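Local structure of putative acetyltransferase (Streptococcus mutans, 3LD2) at residues A[74-86]-A[91-103]. The protein binds coenzyme A and, as a member of the GNAT family, probably transfers an acyl group, such as acetyl, from it to an acceptor substrate. Residues are numbered along the deposited sequence; the frame is centred on the assembly and turned at random.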
ATOM      1  N   ILE A  74     -11.547   8.029   6.988  1.00 19.92           N
ATOM      2  CA  ILE A  74     -12.006   7.966   8.368  1.00 18.59           C
ATOM      3  C   ILE A  74     -12.658   6.613   8.640  1.00 20.14           C
ATOM      4  O   ILE A  74     -12.403   5.982   9.670  1.00 18.73           O
ATOM      5  CB  ILE A  74     -13.002   9.101   8.672  1.00 23.48           C
ATOM      6  CG1 ILE A  74     -12.311  10.466   8.568  1.00 23.63           C
ATOM      7  CG2 ILE A  74     -13.628   8.916  10.041  1.00 22.14           C
ATOM      8  CD1 ILE A  74     -13.276  11.613   8.401  1.00 22.29           C
ATOM      9  N   GLN A  75     -13.486   6.163   7.701  1.00 21.49           N
ATOM     10  CA  GLN A  75     -14.139   4.855   7.791  1.00 21.71           C
ATOM     11  C   GLN A  75     -13.123   3.785   8.121  1.00 19.57           C
ATOM     12  O   GLN A  75     -13.336   2.924   8.994  1.00 18.08           O
ATOM     13  CB  GLN A  75     -14.775   4.505   6.454  1.00 27.09           C
ATOM     14  CG  GLN A  75     -16.016   3.651   6.555  1.00 35.85           C
ATOM     15  CD  GLN A  75     -17.278   4.496   6.688  1.00 54.16           C
ATOM     16  OE1 GLN A  75     -17.213   5.733   6.720  1.00 53.59           O
ATOM     17  NE2 GLN A  75     -18.436   3.834   6.757  1.00 60.78           N
ATOM     18  N   LYS A  76     -12.012   3.848   7.395  1.00 18.64           N
ATOM     19  CA  LYS A  76     -10.927   2.892   7.553  1.00 20.94           C
ATOM     20  C   LYS A  76     -10.264   3.057   8.883  1.00 15.93           C
ATOM     21  O   LYS A  76     -10.025   2.079   9.581  1.00 16.95           O
ATOM     22  CB  LYS A  76      -9.891   3.054   6.435  1.00 21.25           C
ATOM     23  CG  LYS A  76     -10.366   2.510   5.118  1.00 21.33           C
ATOM     24  CD  LYS A  76      -9.553   3.036   3.970  1.00 23.73           C
ATOM     25  CE  LYS A  76      -8.410   2.112   3.656  1.00 30.94           C
ATOM     26  NZ  LYS A  76      -8.206   2.083   2.167  1.00 40.16           N
ATOM     27  N   PHE A  77      -9.963   4.301   9.227  1.00 15.42           N
ATOM     28  CA  PHE A  77      -9.331   4.594  10.497  1.00 16.23           C
ATOM     29  C   PHE A  77     -10.187   4.038  11.651  1.00 18.20           C
ATOM     30  O   PHE A  77      -9.653   3.461  12.600  1.00 13.98           O
ATOM     31  CB  PHE A  77      -9.141   6.099  10.630  1.00 17.42           C
ATOM     32  CG  PHE A  77      -8.204   6.493  11.726  1.00 18.23           C
ATOM     33  CD1 PHE A  77      -6.953   5.906  11.828  1.00 16.08           C
ATOM     34  CD2 PHE A  77      -8.572   7.449  12.656  1.00 19.35           C
ATOM     35  CE1 PHE A  77      -6.078   6.264  12.833  1.00 16.73           C
ATOM     36  CE2 PHE A  77      -7.693   7.816  13.678  1.00 21.58           C
ATOM     37  CZ  PHE A  77      -6.443   7.228  13.762  1.00 18.20           C
ATOM     38  N   GLU A  78     -11.510   4.202  11.531  1.00 15.54           N
ATOM     39  CA  GLU A  78     -12.485   3.735  12.509  1.00 17.37           C
ATOM     40  C   GLU A  78     -12.807   2.233  12.455  1.00 21.78           C
ATOM     41  O   GLU A  78     -13.605   1.725  13.265  1.00 21.04           O
ATOM     42  CB  GLU A  78     -13.790   4.519  12.372  1.00 15.90           C
ATOM     43  CG  GLU A  78     -13.636   6.017  12.600  1.00 19.95           C
ATOM     44  CD  GLU A  78     -14.959   6.753  12.625  1.00 21.33           C
ATOM     45  OE1 GLU A  78     -15.980   6.163  12.202  1.00 31.42           O
ATOM     46  OE2 GLU A  78     -14.987   7.926  13.057  1.00 23.55           O
ATOM     47  N   SER A  79     -12.213   1.515  11.511  1.00 16.91           N
ATOM     48  CA  SER A  79     -12.448   0.079  11.459  1.00 16.89           C
ATOM     49  C   SER A  79     -11.157  -0.714  11.467  1.00 16.06           C
ATOM     50  O   SER A  79     -11.077  -1.794  10.918  1.00 19.91           O
ATOM     51  CB  SER A  79     -13.331  -0.304  10.269  1.00 17.97           C
ATOM     52  OG  SER A  79     -12.947   0.411   9.106  1.00 26.23           O
ATOM     53  N   ASN A  80     -10.133  -0.145  12.073  1.00 17.55           N
ATOM     54  CA  ASN A  80      -8.950  -0.912  12.442  1.00 19.98           C
ATOM     55  C   ASN A  80      -7.819  -0.985  11.429  1.00 20.23           C
ATOM     56  O   ASN A  80      -6.772  -1.575  11.705  1.00 22.79           O
ATOM     57  CB  ASN A  80      -9.355  -2.285  13.015  1.00 20.15           C
ATOM     58  CG  ASN A  80     -10.182  -2.134  14.324  1.00 23.40           C
ATOM     59  OD1 ASN A  80      -9.742  -1.470  15.266  1.00 20.53           O
ATOM     60  ND2 ASN A  80     -11.388  -2.698  14.352  1.00 19.78           N
ATOM     61  N   THR A  81      -8.003  -0.343  10.281  1.00 19.55           N
ATOM     62  CA  THR A  81      -6.886  -0.156   9.366  1.00 17.66           C
ATOM     63  C   THR A  81      -5.900   0.817  10.009  1.00 16.03           C
ATOM     64  O   THR A  81      -6.301   1.852  10.516  1.00 14.62           O
ATOM     65  CB  THR A  81      -7.365   0.411   8.037  1.00 16.11           C
ATOM     66  OG1 THR A  81      -8.457  -0.378   7.556  1.00 17.36           O
ATOM     67  CG2 THR A  81      -6.229   0.397   7.020  1.00 16.31           C
ATOM     68  N   HIS A  82      -4.619   0.487  10.002  1.00 14.65           N
ATOM     69  CA  HIS A  82      -3.622   1.382  10.570  1.00 13.80           C
ATOM     70  C   HIS A  82      -2.821   2.101   9.473  1.00 15.83           C
ATOM     71  O   HIS A  82      -2.666   1.575   8.376  1.00 15.50           O
ATOM     72  CB  HIS A  82      -2.702   0.606  11.492  1.00 16.26           C
ATOM     73  CG  HIS A  82      -3.419  -0.401  12.341  1.00 22.73           C
ATOM     74  ND1 HIS A  82      -4.346  -0.045  13.300  1.00 23.70           N
ATOM     75  CD2 HIS A  82      -3.345  -1.754  12.375  1.00 20.51           C
ATOM     76  CE1 HIS A  82      -4.814  -1.136  13.884  1.00 20.13           C
ATOM     77  NE2 HIS A  82      -4.224  -2.185  13.341  1.00 21.47           N
ATOM     78  N   PHE A  83      -2.343   3.313   9.766  1.00 14.89           N
ATOM     79  CA  PHE A  83      -1.636   4.147   8.789  1.00 11.45           C
ATOM     80  C   PHE A  83      -0.263   4.609   9.283  1.00 14.25           C
ATOM     81  O   PHE A  83      -0.135   5.238  10.338  1.00 16.34           O
ATOM     82  CB  PHE A  83      -2.453   5.390   8.439  1.00 11.35           C
ATOM     83  CG  PHE A  83      -3.816   5.111   7.869  1.00  9.63           C
ATOM     84  CD1 PHE A  83      -4.105   5.433   6.546  1.00 10.59           C
ATOM     85  CD2 PHE A  83      -4.815   4.560   8.649  1.00 11.77           C
ATOM     86  CE1 PHE A  83      -5.363   5.208   6.006  1.00 10.43           C
ATOM     87  CE2 PHE A  83      -6.082   4.322   8.122  1.00 14.56           C
ATOM     88  CZ  PHE A  83      -6.354   4.656   6.784  1.00 15.21           C
ATOM     89  N   LEU A  84       0.773   4.305   8.514  1.00 18.08           N
ATOM     90  CA  LEU A  84       2.082   4.909   8.721  1.00 13.71           C
ATOM     91  C   LEU A  84       2.233   6.042   7.718  1.00 16.63           C
ATOM     92  O   LEU A  84       1.837   5.921   6.542  1.00 16.56           O
ATOM     93  CB  LEU A  84       3.191   3.886   8.531  1.00 11.59           C
ATOM     94  CG  LEU A  84       3.104   2.699   9.492  1.00 17.20           C
ATOM     95  CD1 LEU A  84       4.174   1.678   9.168  1.00 13.88           C
ATOM     96  CD2 LEU A  84       3.238   3.166  10.935  1.00 15.11           C
ATOM     97  N   VAL A  85       2.803   7.145   8.175  1.00 13.30           N
ATOM     98  CA  VAL A  85       2.972   8.298   7.315  1.00 13.29           C
ATOM     99  C   VAL A  85       4.437   8.773   7.315  1.00 15.09           C
ATOM    100  O   VAL A  85       5.158   8.631   8.304  1.00 18.14           O
ATOM    101  CB  VAL A  85       1.966   9.388   7.728  1.00 17.25           C
ATOM    102  CG1 VAL A  85       2.610  10.740   7.789  1.00 20.98           C
ATOM    103  CG2 VAL A  85       0.768   9.392   6.795  1.00 13.20           C
ATOM    104  N   ALA A  86       4.916   9.270   6.187  1.00 16.89           N
ATOM    105  CA  ALA A  86       6.273   9.814   6.166  1.00 19.88           C
ATOM    106  C   ALA A  86       6.223  11.309   5.905  1.00 17.55           C
ATOM    107  O   ALA A  86       5.454  11.781   5.073  1.00 18.92           O
ATOM    108  CB  ALA A  86       7.145   9.096   5.159  1.00 13.95           C
ATOM    109  N   LYS A  91       5.512  17.971   6.374  1.00 33.56           N
ATOM    110  CA  LYS A  91       4.747  17.788   5.152  1.00 30.62           C
ATOM    111  C   LYS A  91       4.701  16.281   4.847  1.00 26.23           C
ATOM    112  O   LYS A  91       5.739  15.597   4.861  1.00 23.44           O
ATOM    113  CB  LYS A  91       5.419  18.548   4.005  1.00 34.82           C
ATOM    114  CG  LYS A  91       4.946  18.161   2.606  1.00 33.00           C
ATOM    115  CD  LYS A  91       3.809  19.062   2.114  1.00 33.28           C
ATOM    116  CE  LYS A  91       3.300  18.627   0.732  1.00 26.69           C
ATOM    117  NZ  LYS A  91       2.227  19.535   0.242  1.00 23.95           N
ATOM    118  N   ILE A  92       3.502  15.760   4.598  1.00 22.80           N
ATOM    119  CA  ILE A  92       3.340  14.334   4.299  1.00 22.43           C
ATOM    120  C   ILE A  92       3.851  14.027   2.889  1.00 21.72           C
ATOM    121  O   ILE A  92       3.424  14.682   1.944  1.00 20.83           O
ATOM    122  CB  ILE A  92       1.864  13.909   4.316  1.00 23.76           C
ATOM    123  CG1 ILE A  92       1.150  14.376   5.591  1.00 22.69           C
ATOM    124  CG2 ILE A  92       1.752  12.391   4.108  1.00 19.87           C
ATOM    125  CD1 ILE A  92       1.142  13.357   6.679  1.00 20.08           C
ATOM    126  N   VAL A  93       4.735  13.038   2.749  1.00 18.15           N
ATOM    127  CA  VAL A  93       5.304  12.686   1.444  1.00 21.63           C
ATOM    128  C   VAL A  93       5.174  11.200   1.116  1.00 19.88           C
ATOM    129  O   VAL A  93       5.581  10.757   0.040  1.00 17.88           O
ATOM    130  CB  VAL A  93       6.808  13.062   1.328  1.00 21.31           C
ATOM    131  CG1 VAL A  93       6.973  14.566   1.214  1.00 20.01           C
ATOM    132  CG2 VAL A  93       7.620  12.464   2.489  1.00 17.23           C
ATOM    133  N   GLY A  94       4.618  10.440   2.053  1.00 16.36           N
ATOM    134  CA  GLY A  94       4.376   9.024   1.863  1.00 15.20           C
ATOM    135  C   GLY A  94       3.341   8.482   2.839  1.00 16.92           C
ATOM    136  O   GLY A  94       3.175   9.009   3.948  1.00 17.13           O
ATOM    137  N   VAL A  95       2.629   7.434   2.431  1.00 13.86           N
ATOM    138  CA  VAL A  95       1.655   6.809   3.318  1.00 14.56           C
ATOM    139  C   VAL A  95       1.513   5.300   3.078  1.00 16.02           C
ATOM    140  O   VAL A  95       1.518   4.831   1.936  1.00 15.97           O
ATOM    141  CB  VAL A  95       0.279   7.503   3.235  1.00 15.13           C
ATOM    142  CG1 VAL A  95      -0.256   7.477   1.803  1.00 11.31           C
ATOM    143  CG2 VAL A  95      -0.697   6.855   4.218  1.00 12.24           C
ATOM    144  N   LEU A  96       1.409   4.545   4.170  1.00 14.31           N
ATOM    145  CA  LEU A  96       1.207   3.115   4.101  1.00 12.00           C
ATOM    146  C   LEU A  96       0.102   2.730   5.082  1.00 17.90           C
ATOM    147  O   LEU A  96       0.215   2.990   6.288  1.00 15.70           O
ATOM    148  CB  LEU A  96       2.500   2.354   4.412  1.00 11.57           C
ATOM    149  CG  LEU A  96       2.392   0.810   4.305  1.00 14.47           C
ATOM    150  CD1 LEU A  96       3.723   0.111   4.036  1.00 10.81           C
ATOM    151  CD2 LEU A  96       1.716   0.172   5.535  1.00 15.01           C
ATOM    152  N   ASP A  97      -0.972   2.135   4.566  1.00 18.06           N
ATOM    153  CA  ASP A  97      -2.030   1.599   5.420  1.00 16.23           C
ATOM    154  C   ASP A  97      -2.032   0.079   5.343  1.00 16.85           C
ATOM    155  O   ASP A  97      -1.735  -0.497   4.297  1.00 16.81           O
ATOM    156  CB  ASP A  97      -3.390   2.124   5.003  1.00 16.22           C
ATOM    157  CG  ASP A  97      -3.858   1.537   3.693  1.00 18.90           C
ATOM    158  OD1 ASP A  97      -3.195   1.796   2.674  1.00 23.15           O
ATOM    159  OD2 ASP A  97      -4.885   0.824   3.671  1.00 24.45           O
ATOM    160  N   TYR A  98      -2.344  -0.572   6.458  1.00 16.38           N
ATOM    161  CA  TYR A  98      -2.390  -2.031   6.492  1.00 15.42           C
ATOM    162  C   TYR A  98      -3.525  -2.549   7.332  1.00 13.32           C
ATOM    163  O   TYR A  98      -4.057  -1.855   8.187  1.00 16.33           O
ATOM    164  CB  TYR A  98      -1.060  -2.639   6.950  1.00 14.18           C
ATOM    165  CG  TYR A  98      -0.638  -2.321   8.359  1.00 14.98           C
ATOM    166  CD1 TYR A  98      -0.993  -3.159   9.409  1.00 17.33           C
ATOM    167  CD2 TYR A  98       0.143  -1.201   8.643  1.00 14.35           C
ATOM    168  CE1 TYR A  98      -0.598  -2.894  10.712  1.00 15.72           C
ATOM    169  CE2 TYR A  98       0.547  -0.914   9.943  1.00 14.13           C
ATOM    170  CZ  TYR A  98       0.164  -1.763  10.985  1.00 19.70           C
ATOM    171  OH  TYR A  98       0.548  -1.514  12.296  1.00 18.08           O
ATOM    172  N   SER A  99      -3.895  -3.785   7.077  1.00 15.35           N
ATOM    173  CA  SER A  99      -5.024  -4.381   7.763  1.00 14.47           C
ATOM    174  C   SER A  99      -5.048  -5.887   7.499  1.00 15.28           C
ATOM    175  O   SER A  99      -4.417  -6.365   6.543  1.00 12.76           O
ATOM    176  CB  SER A  99      -6.300  -3.763   7.225  1.00 13.27           C
ATOM    177  OG  SER A  99      -6.554  -4.313   5.945  1.00 15.58           O
ATOM    178  N   SER A 100      -5.770  -6.627   8.349  1.00 16.72           N
ATOM    179  CA  SER A 100      -6.064  -8.050   8.118  1.00 15.89           C
ATOM    180  C   SER A 100      -6.691  -8.337   6.747  1.00 14.83           C
ATOM    181  O   SER A 100      -7.634  -7.672   6.332  1.00 14.46           O
ATOM    182  CB  SER A 100      -7.019  -8.560   9.196  1.00 13.81           C
ATOM    183  OG  SER A 100      -6.284  -9.024  10.313  1.00 21.98           O
ATOM    184  N   LEU A 101      -6.198  -9.349   6.058  1.00 14.51           N
ATOM    185  CA  LEU A 101      -6.749  -9.659   4.743  1.00 15.25           C
ATOM    186  C   LEU A 101      -8.170 -10.223   4.810  1.00 20.45           C
ATOM    187  O   LEU A 101      -8.987  -9.926   3.943  1.00 25.46           O
ATOM    188  CB  LEU A 101      -5.834 -10.604   3.964  1.00 14.39           C
ATOM    189  CG  LEU A 101      -6.250 -10.839   2.510  1.00 18.92           C
ATOM    190  CD1 LEU A 101      -6.483  -9.511   1.782  1.00 15.11           C
ATOM    191  CD2 LEU A 101      -5.209 -11.663   1.776  1.00 13.25           C
ATOM    192  N   TYR A 102      -8.471 -11.038   5.818  1.00 19.44           N
ATOM    193  CA  TYR A 102      -9.814 -11.614   5.931  1.00 21.68           C
ATOM    194  C   TYR A 102     -10.397 -11.342   7.320  1.00 24.18           C
ATOM    195  O   TYR A 102      -9.663 -11.324   8.324  1.00 19.74           O
ATOM    196  CB  TYR A 102      -9.834 -13.133   5.670  1.00 18.65           C
ATOM    197  CG  TYR A 102      -9.208 -13.612   4.377  1.00 19.53           C
ATOM    198  CD1 TYR A 102      -9.929 -13.636   3.179  1.00 19.96           C
ATOM    199  CD2 TYR A 102      -7.904 -14.082   4.361  1.00 18.33           C
ATOM    200  CE1 TYR A 102      -9.346 -14.109   1.997  1.00 16.80           C
ATOM    201  CE2 TYR A 102      -7.323 -14.543   3.204  1.00 18.57           C
ATOM    202  CZ  TYR A 102      -8.039 -14.553   2.026  1.00 19.64           C
ATOM    203  OH  TYR A 102      -7.413 -15.025   0.896  1.00 19.90           O
ATOM    204  N   PRO A 103     -11.727 -11.161   7.383  1.00 23.30           N
ATOM    205  CA  PRO A 103     -12.372 -10.810   8.648  1.00 22.29           C
ATOM    206  C   PRO A 103     -12.686 -12.055   9.443  1.00 21.68           C
ATOM    207  O   PRO A 103     -13.088 -11.940  10.585  1.00 26.90           O
ATOM    208  CB  PRO A 103     -13.678 -10.135   8.206  1.00 21.27           C
ATOM    209  CG  PRO A 103     -13.695 -10.201   6.666  1.00 23.49           C
ATOM    210  CD  PRO A 103     -12.700 -11.248   6.283  1.00 21.57           C
TER
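Ala86 and Val93 meet at the tight end of this beta hairpin, where Ala86 O takes a nearly straight bond from Val93 N (2.7 Å) and a weak one from Gly94 N. Two residues thus face one, a classic beta bulge. From here the strands run antiparallel, with Leu84 and Leu96 exchanging backbone bonds in both directions, as do His82 and Tyr98. Buried Val85 lays CG2 against Val95 CG2 at 3.9 Å. On this same face the Phe83 ring carries Asp97 CB over one side, a CH-pi contact 4.0 Å from the ring centroid.

The grip slackens at the Asp97 carboxylate. Its salt bridge from OD2 to Lys76 NZ is long, 3.9 Å, reached by a lysine chain bent near its end. The Thr81 methyl CG2 packs against OD2 of Asp97 at 3.6 Å in van der Waals contact. On the other face, exposed His82 makes a close pair with Tyr98: CB lies over the tyrosine ring and the CD2 edge turns toward it, CD2 to Tyr98 CE1 3.4 Å, offset edge-to-face with planes at 61°. With CG between the backbone N and the carbonyl carbon (chi1 64°), the Tyr98 ring leans back over His82.

Helix 126-138 packs on the face of Leu84 and Tyr98, with Phe134 meeting the tyrosine ring edge-to-face, and helix 45-55 touches Val85 on the opposite face. Strand 35-39 flanks 82-88, and strand 110-117, bearing the coenzyme A-binding Ile115 and Val117, flanks 92-100.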